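Local coordinates for protein N-alpha-acetyltransferase 35, NatC auxiliary subunit (PDB 6YGA) that serves as the auxiliary subunit of the yeast NatC N-terminal acetyltransferase, which acetylates the N-terminal methionine of the L-A virus Gag protein, at residues S199-E202 with S203-L207; F273-Y276 with I277-H280. All coordinates share one frame; numbering follows the deposited sequence.

Coming from the N terminus, the chain reaches contact 1 inside helix 193-209, where 199-202 runs straight on into 203-207. It then passes through helices 215-231, 235-238 and 245-260 and a loop before entering contact 2, in which 273-276 leads into the short helix 276-280. Both contacts are local, so neither closes a long loop, and they follow in series without nesting or crossing. The centres of contact 1 and contact 2 lie about 30 Å apart, and their nearest atoms about 15 Å apart, on the same side of the chain's centre. Contact 1 sets its helix against helices 142-167 and 215-231; contact 2 joins its turn to loop residues around Ile67 and Leu69 and reaches the N-alpha-acetyltransferase 38 subunit.

Contact 1 (S199-E202 with S203-L207); sequences SLTE and SLQIL
Gln205 lies alongside Thr201 one helical turn on, both side chains pointing the same way, with its NE2 3.5 Å from Thr201 CG2. Its chi1 of -45° sets CG beside the backbone N, 3.1 Å from Thr201 O, and the bend at chi2 (-62°) then carries the amide back toward the threonine methyl. Thr201 O accepts a hydrogen bond from Gln205 N at 3.0 Å. Thr201 OG1 bonds to Ile197 O, which leaves CG2 on the side of the Gln205 amide. On another side of the helix, Ile206 lays CG1 3.4 Å from Glu202 O, the acceptor for its own N-H. The Glu202 carboxylate takes no part in that packing; it forms a salt bridge with Lys146 of helix 142-167. Ser203 N bonds to Ser199 O at 3.1 Å. The approach of Ser203 OG to Ser199 O is long and weak at 3.5 Å, and OG also hydrogen-bonds to Ser150 OG on helix 142-167. Leu204 packs on Leu224 and Lys225 of helix 215-231. The helix thus satisfies its own backbone through i to i+4 bonds, while Glu202 and Ser203 spend their polar ends on helix 142-167, joining the two helices by charge and hydroxyl as well as by packing.

Contact 2 (F273-Y276 with I277-H280); sequences FSTY and IQKH
Tyr276 and His280 form an offset stack one turn apart, ring centroids 4.2 Å from each other and planes inclined by 28°. The imidazole meets the phenol with its ND1 side: His280 ND1 sits above one tyrosine face, displaced toward the rim and 3.3 Å from Tyr276 CE2, while Tyr276 OH lies over the centre of the histidine ring. With CG anti to the backbone N (chi1 176°), the tyrosine ring is carried to where His280 can lie over it. Lys279 CG lies over the opposite imidazole face. Arg118 adds a cation-pi contact to the tyrosine.

Two backbone bonds meet on Tyr276 O. Lys279 N approaches Tyr276 O from above the carbonyl plane at 3.0 Å, whereas His280 N lies 3.2 Å from Tyr276 O, nearly in line with the C=O bond. His280 ND1 adds a weak side-chain bond to this oxygen, which lies in the imidazole plane at the ring's edge; it may help set the rotation of the stacked ring. Gln278 N gives a weak bond to Thr275 O.

Just before the helix, Ser274 OG accepts a hydrogen bond from Tyr276 N at 3.3 Å, making an ST turn, and a water links Ser274 O to Ile277 N.

In van der Waals contact, Thr275 CG2 touches the amide nitrogen Gln278 NE2 at 3.4 Å, the two side chains crossing at an angle. The glutamine's OE1 accepts from Arg288 N.

Following the loop after helix 245-260, the short helix 276-280 is anchored by Lys279 NZ to Ile67 O, with Thr275 and Tyr276 against Leu69, and a weak bond joins Gln278 O to Arg51 of the N-alpha-acetyltransferase 38 chain, before the chain continues toward helix 298-311.

Contact 1 (S199-E202 with S203-L207)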
loop_
_atom_site.group_PDB
_atom_site.type_symbol
_atom_site.label_atom_id
_atom_site.label_comp_id
_atom_site.label_asym_id
_atom_site.label_seq_id
_atom_site.Cartn_x
_atom_site.Cartn_y
_atom_site.Cartn_z
ATOM N N SER B 199 -7.426 -7.129 -35.901
ATOM C CA SER B 199 -7.156 -5.748 -36.292
ATOM C C SER B 199 -5.669 -5.430 -36.196
ATOM O O SER B 199 -5.110 -4.767 -37.079
ATOM C CB SER B 199 -7.968 -4.788 -35.421
ATOM O OG SER B 199 -7.578 -3.443 -35.639
ATOM N N LEU B 200 -5.011 -5.898 -35.133
ATOM C CA LEU B 200 -3.580 -5.665 -34.975
ATOM C C LEU B 200 -2.772 -6.466 -35.990
ATOM O O LEU B 200 -1.736 -5.998 -36.476
ATOM C CB LEU B 200 -3.153 -6.015 -33.550
ATOM C CG LEU B 200 -3.745 -5.150 -32.436
ATOM C CD1 LEU B 200 -3.752 -5.892 -31.107
ATOM C CD2 LEU B 200 -2.970 -3.850 -32.317
ATOM N N THR B 201 -3.228 -7.676 -36.320
ATOM C CA THR B 201 -2.546 -8.467 -37.339
ATOM C C THR B 201 -2.675 -7.822 -38.714
ATOM O O THR B 201 -1.704 -7.780 -39.479
ATOM C CB THR B 201 -3.096 -9.896 -37.353
ATOM O OG1 THR B 201 -2.658 -10.589 -36.179
ATOM C CG2 THR B 201 -2.623 -10.654 -38.587
ATOM N N GLU B 202 -3.861 -7.302 -39.041
ATOM C CA GLU B 202 -4.055 -6.645 -40.331
ATOM C C GLU B 202 -3.156 -5.423 -40.472
ATOM O O GLU B 202 -2.612 -5.164 -41.552
ATOM C CB GLU B 202 -5.522 -6.257 -40.511
ATOM C CG GLU B 202 -6.462 -7.438 -40.696
ATOM C CD GLU B 202 -7.916 -7.019 -40.788
ATOM O OE1 GLU B 202 -8.184 -5.800 -40.833
ATOM O OE2 GLU B 202 -8.791 -7.910 -40.814
ATOM N N SER B 203 -2.991 -4.651 -39.394
ATOM C CA SER B 203 -2.054 -3.535 -39.439
ATOM C C SER B 203 -0.618 -4.023 -39.575
ATOM O O SER B 203 0.212 -3.334 -40.178
ATOM C CB SER B 203 -2.202 -2.661 -38.194
ATOM O OG SER B 203 -3.426 -1.949 -38.213
ATOM N N LEU B 204 -0.307 -5.204 -39.033
ATOM C CA LEU B 204 1.029 -5.762 -39.212
ATOM C C LEU B 204 1.295 -6.080 -40.676
ATOM O O LEU B 204 2.387 -5.809 -41.187
ATOM C CB LEU B 204 1.208 -7.013 -38.349
ATOM C CG LEU B 204 2.142 -6.893 -37.140
ATOM C CD1 LEU B 204 2.410 -8.262 -36.534
ATOM C CD2 LEU B 204 3.444 -6.200 -37.520
ATOM N N GLN B 205 0.299 -6.635 -41.374
ATOM C CA GLN B 205 0.478 -6.978 -42.781
ATOM C C GLN B 205 0.643 -5.736 -43.648
ATOM O O GLN B 205 1.369 -5.772 -44.649
ATOM C CB GLN B 205 -0.702 -7.815 -43.278
ATOM C CG GLN B 205 -1.142 -8.944 -42.345
ATOM C CD GLN B 205 -0.069 -9.995 -42.103
ATOM O OE1 GLN B 205 0.977 -10.009 -42.755
ATOM N NE2 GLN B 205 -0.330 -10.887 -41.155
ATOM N N ILE B 206 -0.022 -4.634 -43.288
ATOM C CA ILE B 206 0.187 -3.377 -44.002
ATOM C C ILE B 206 1.643 -2.942 -43.887
ATOM O O ILE B 206 2.236 -2.444 -44.852
ATOM C CB ILE B 206 -0.775 -2.292 -43.478
ATOM C CG1 ILE B 206 -2.226 -2.655 -43.813
ATOM C CG2 ILE B 206 -0.422 -0.919 -44.049
ATOM C CD1 ILE B 206 -3.235 -1.599 -43.402
ATOM N N LEU B 207 2.245 -3.135 -42.710
ATOM C CA LEU B 207 3.646 -2.773 -42.525
ATOM C C LEU B 207 4.573 -3.702 -43.302
ATOM O O LEU B 207 5.638 -3.270 -43.759
ATOM C CB LEU B 207 4.002 -2.782 -41.037
ATOM C CG LEU B 207 3.126 -1.914 -40.131
ATOM C CD1 LEU B 207 3.620 -1.954 -38.690
ATOM C CD2 LEU B 207 3.063 -0.482 -40.642
#

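Contact 2 (F273-Y276 with I277-H280)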
loop_
_atom_site.group_PDB
_atom_site.type_symbol
_atom_site.label_atom_id
_atom_site.label_comp_id
_atom_site.label_asym_id
_atom_site.label_seq_id
_atom_site.Cartn_x
_atom_site.Cartn_y
_atom_site.Cartn_z
ATOM N N PHE B 273 -0.450 14.310 -26.599
ATOM C CA PHE B 273 -0.593 13.943 -25.196
ATOM C C PHE B 273 -0.623 15.223 -24.377
ATOM O O PHE B 273 0.314 16.028 -24.443
ATOM C CB PHE B 273 0.553 13.035 -24.742
ATOM C CG PHE B 273 0.664 11.759 -25.528
ATOM C CD1 PHE B 273 1.330 11.733 -26.743
ATOM C CD2 PHE B 273 0.106 10.585 -25.051
ATOM C CE1 PHE B 273 1.435 10.561 -27.470
ATOM C CE2 PHE B 273 0.208 9.408 -25.771
ATOM C CZ PHE B 273 0.872 9.396 -26.984
ATOM N N SER B 274 -1.693 15.414 -23.611
ATOM C CA SER B 274 -1.866 16.650 -22.861
ATOM C C SER B 274 -2.811 16.400 -21.695
ATOM O O SER B 274 -3.390 15.320 -21.554
ATOM C CB SER B 274 -2.393 17.775 -23.760
ATOM O OG SER B 274 -3.691 17.475 -24.244
ATOM N N THR B 275 -2.950 17.423 -20.852
ATOM C CA THR B 275 -3.938 17.440 -19.785
ATOM C C THR B 275 -5.288 17.976 -20.255
ATOM O O THR B 275 -6.115 18.365 -19.423
ATOM C CB THR B 275 -3.425 18.268 -18.603
ATOM O OG1 THR B 275 -3.015 19.561 -19.064
ATOM C CG2 THR B 275 -2.241 17.577 -17.939
ATOM N N TYR B 276 -5.518 17.998 -21.572
ATOM C CA TYR B 276 -6.754 18.547 -22.124
ATOM C C TYR B 276 -7.979 17.826 -21.578
ATOM O O TYR B 276 -9.003 18.456 -21.287
ATOM C CB TYR B 276 -6.712 18.459 -23.653
ATOM C CG TYR B 276 -7.969 18.908 -24.372
ATOM C CD1 TYR B 276 -8.999 18.014 -24.639
ATOM C CD2 TYR B 276 -8.114 20.220 -24.808
ATOM C CE1 TYR B 276 -10.146 18.417 -25.303
ATOM C CE2 TYR B 276 -9.257 20.631 -25.476
ATOM C CZ TYR B 276 -10.269 19.724 -25.719
ATOM O OH TYR B 276 -11.407 20.128 -26.380
ATOM N N ILE B 277 -7.894 16.502 -21.430
ATOM C CA ILE B 277 -9.058 15.733 -21.006
ATOM C C ILE B 277 -9.439 16.061 -19.568
ATOM O O ILE B 277 -10.617 15.987 -19.199
ATOM C CB ILE B 277 -8.797 14.227 -21.193
ATOM C CG1 ILE B 277 -10.091 13.438 -20.996
ATOM C CG2 ILE B 277 -7.718 13.741 -20.231
ATOM C CD1 ILE B 277 -9.897 11.945 -21.062
ATOM N N GLN B 278 -8.466 16.429 -18.733
ATOM C CA GLN B 278 -8.794 16.831 -17.371
ATOM C C GLN B 278 -9.580 18.132 -17.349
ATOM O O GLN B 278 -10.350 18.376 -16.416
ATOM C CB GLN B 278 -7.523 16.982 -16.535
ATOM C CG GLN B 278 -6.634 15.751 -16.504
ATOM C CD GLN B 278 -5.419 15.927 -15.605
ATOM O OE1 GLN B 278 -5.529 16.413 -14.477
ATOM N NE2 GLN B 278 -4.253 15.535 -16.103
ATOM N N LYS B 279 -9.406 18.978 -18.361
ATOM C CA LYS B 279 -10.004 20.305 -18.310
ATOM C C LYS B 279 -11.416 20.324 -18.880
ATOM O O LYS B 279 -12.258 21.092 -18.400
ATOM C CB LYS B 279 -9.106 21.303 -19.051
ATOM C CG LYS B 279 -9.673 22.705 -19.184
ATOM C CD LYS B 279 -8.621 23.664 -19.728
ATOM C CE LYS B 279 -9.152 25.087 -19.793
ATOM N NZ LYS B 279 -8.062 26.095 -19.937
ATOM N N HIS B 280 -11.702 19.487 -19.874
ATOM C CA HIS B 280 -12.971 19.548 -20.588
ATOM C C HIS B 280 -13.894 18.371 -20.312
ATOM O O HIS B 280 -15.114 18.553 -20.261
ATOM C CB HIS B 280 -12.707 19.662 -22.090
ATOM C CG HIS B 280 -12.095 20.968 -22.493
ATOM N ND1 HIS B 280 -10.733 21.153 -22.609
ATOM C CD2 HIS B 280 -12.664 22.159 -22.794
ATOM C CE1 HIS B 280 -10.491 22.400 -22.973
ATOM N NE2 HIS B 280 -11.645 23.030 -23.092
HETATM O O HOH W 1 -5.883 15.288 -22.608
#